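Local atomic coordinates of SAM-dependent methyltransferase (Geobacter sulfurreducens, PDB entry 5BP7), a protein that probably transfers methyl groups from S-adenosyl-L-methionine to an unidentified substrate and binds the by-product S-adenosyl-L-homocysteine. Residues Glu173-Gly178 against Ala254-Glu259. Numbering follows the deposited sequence.
Sequences EDVARG and ASYTRE
The ring of Y256 lies against the backbone of G178, whose CA sits over one ring face, 3.9 Å from the centroid and 17° off the normal, in a CH-pi contact displaced toward the rim. With no side chain at G178, the ring can settle directly on the main chain. At the root of the same side chain, Y256 CB meets G178 O at 3.5 Å. Farther out, CE1 of Y256 touches V175 CG2 at 4.1 Å, and the carbonyl oxygens of D174 and V175 approach the ring obliquely. With CG1 anti to the backbone N of V175 (chi1 170°), CG2 stands beside that nitrogen and anti to the carbonyl carbon, and it is this branch that meets the ring. In the Rossmann-like methyltransferase fold, the contact joins the short helix 173-178, which follows strand 157-166, to the C-terminal part of helix 239-260, just before the last strand, 261-270. The two segments cross at -79° with axes 8.7 Å apart, and a wider pi-type turn at 254-257 includes Y256. One turn earlier in the long helix, R252 uses NH1 to hydrogen-bond both G178 O and T257 OG1, tying the end of the short helix to the long one beside the ring.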
loop_
_atom_site.group_PDB
_atom_site.type_symbol
_atom_site.label_atom_id
_atom_site.label_comp_id
_atom_site.label_asym_id
_atom_site.label_seq_id
_atom_site.Cartn_x
_atom_site.Cartn_y
_atom_site.Cartn_z
ATOM N N GLU A 173 -15.534 8.120 -18.392
ATOM C CA GLU A 173 -14.672 6.924 -18.334
ATOM C C GLU A 173 -13.208 7.167 -18.779
ATOM O O GLU A 173 -12.284 6.568 -18.227
ATOM C CB GLU A 173 -15.280 5.768 -19.146
ATOM C CG GLU A 173 -16.626 5.244 -18.621
ATOM C CD GLU A 173 -16.606 4.750 -17.164
ATOM O OE1 GLU A 173 -17.676 4.627 -16.525
ATOM O OE2 GLU A 173 -15.515 4.496 -16.615
ATOM N N ASP A 174 -13.003 8.074 -19.735
ATOM C CA ASP A 174 -11.658 8.540 -20.139
ATOM C C ASP A 174 -10.853 9.135 -18.936
ATOM O O ASP A 174 -9.644 8.856 -18.773
ATOM C CB ASP A 174 -11.769 9.513 -21.350
ATOM C CG ASP A 174 -12.243 8.803 -22.641
ATOM O OD1 ASP A 174 -12.374 7.566 -22.615
ATOM O OD2 ASP A 174 -12.492 9.454 -23.698
ATOM N N VAL A 175 -11.517 9.936 -18.096
ATOM C CA VAL A 175 -10.900 10.465 -16.869
ATOM C C VAL A 175 -10.628 9.356 -15.841
ATOM O O VAL A 175 -9.561 9.376 -15.182
ATOM C CB VAL A 175 -11.737 11.610 -16.236
ATOM C CG1 VAL A 175 -11.221 12.005 -14.835
ATOM C CG2 VAL A 175 -11.727 12.834 -17.156
ATOM N N ALA A 176 -11.591 8.439 -15.668
ATOM C CA ALA A 176 -11.395 7.253 -14.806
ATOM C C ALA A 176 -10.172 6.416 -15.253
ATOM O O ALA A 176 -9.293 6.087 -14.441
ATOM C CB ALA A 176 -12.640 6.394 -14.787
ATOM N N ARG A 177 -10.089 6.168 -16.560
ATOM C CA ARG A 177 -8.978 5.410 -17.159
ATOM C C ARG A 177 -7.608 6.136 -17.114
ATOM O O ARG A 177 -6.607 5.526 -16.770
ATOM C CB ARG A 177 -9.356 4.977 -18.575
ATOM C CG ARG A 177 -10.476 3.934 -18.567
ATOM C CD ARG A 177 -11.217 3.865 -19.899
ATOM N NE ARG A 177 -10.325 3.513 -21.012
ATOM C CZ ARG A 177 -9.808 2.296 -21.244
ATOM N NH1 ARG A 177 -10.078 1.253 -20.446
ATOM N NH2 ARG A 177 -9.006 2.110 -22.298
ATOM N N GLY A 178 -7.588 7.438 -17.400
ATOM C CA GLY A 178 -6.425 8.314 -17.124
ATOM C C GLY A 178 -5.915 8.245 -15.679
ATOM O O GLY A 178 -4.709 8.418 -15.442
ATOM N N ALA A 254 -0.447 14.591 -13.491
ATOM C CA ALA A 254 -0.900 15.932 -13.127
ATOM C C ALA A 254 -2.314 16.207 -13.634
ATOM O O ALA A 254 -3.077 16.874 -12.986
ATOM C CB ALA A 254 0.068 16.973 -13.663
ATOM N N SER A 255 -2.656 15.694 -14.807
ATOM C CA SER A 255 -3.970 15.938 -15.387
ATOM C C SER A 255 -5.086 15.127 -14.742
ATOM O O SER A 255 -6.209 15.601 -14.702
ATOM C CB SER A 255 -3.948 15.660 -16.880
ATOM O OG SER A 255 -3.072 16.596 -17.513
ATOM N N TYR A 256 -4.802 13.900 -14.330
ATOM C CA TYR A 256 -5.849 12.964 -13.937
ATOM C C TYR A 256 -5.720 12.619 -12.466
ATOM O O TYR A 256 -6.507 13.067 -11.676
ATOM C CB TYR A 256 -5.834 11.700 -14.817
ATOM C CG TYR A 256 -6.126 11.938 -16.284
ATOM C CD1 TYR A 256 -7.436 12.202 -16.720
ATOM C CD2 TYR A 256 -5.116 11.868 -17.247
ATOM C CE1 TYR A 256 -7.730 12.420 -18.064
ATOM C CE2 TYR A 256 -5.406 12.068 -18.593
ATOM C CZ TYR A 256 -6.715 12.328 -18.998
ATOM O OH TYR A 256 -7.060 12.528 -20.333
ATOM N N THR A 257 -4.711 11.836 -12.106
ATOM C CA THR A 257 -4.565 11.303 -10.742
ATOM C C THR A 257 -4.527 12.392 -9.674
ATOM O O THR A 257 -5.327 12.389 -8.744
ATOM C CB THR A 257 -3.301 10.471 -10.634
ATOM O OG1 THR A 257 -3.350 9.418 -11.604
ATOM C CG2 THR A 257 -3.146 9.873 -9.253
ATOM N N ARG A 258 -3.666 13.379 -9.870
ATOM C CA ARG A 258 -3.426 14.373 -8.839
ATOM C C ARG A 258 -4.698 15.124 -8.462
ATOM O O ARG A 258 -4.912 15.415 -7.276
ATOM C CB ARG A 258 -2.339 15.358 -9.263
ATOM C CG ARG A 258 -1.726 16.131 -8.106
ATOM C CD ARG A 258 -0.506 16.946 -8.561
ATOM N NE ARG A 258 0.272 17.388 -7.412
ATOM C CZ ARG A 258 -0.022 18.437 -6.632
ATOM N NH1 ARG A 258 -1.067 19.207 -6.894
ATOM N NH2 ARG A 258 0.750 18.710 -5.573
ATOM N N GLU A 259 -5.527 15.433 -9.458
ATOM C CA GLU A 259 -6.772 16.159 -9.229
ATOM C C GLU A 259 -7.964 15.297 -8.795
ATOM O O GLU A 259 -8.769 15.741 -7.993
ATOM C CB GLU A 259 -7.142 16.961 -10.476
ATOM C CG GLU A 259 -6.223 18.174 -10.670
ATOM C CD GLU A 259 -6.414 19.216 -9.567
ATOM O OE1 GLU A 259 -7.474 19.885 -9.607
ATOM O OE2 GLU A 259 -5.553 19.318 -8.628
#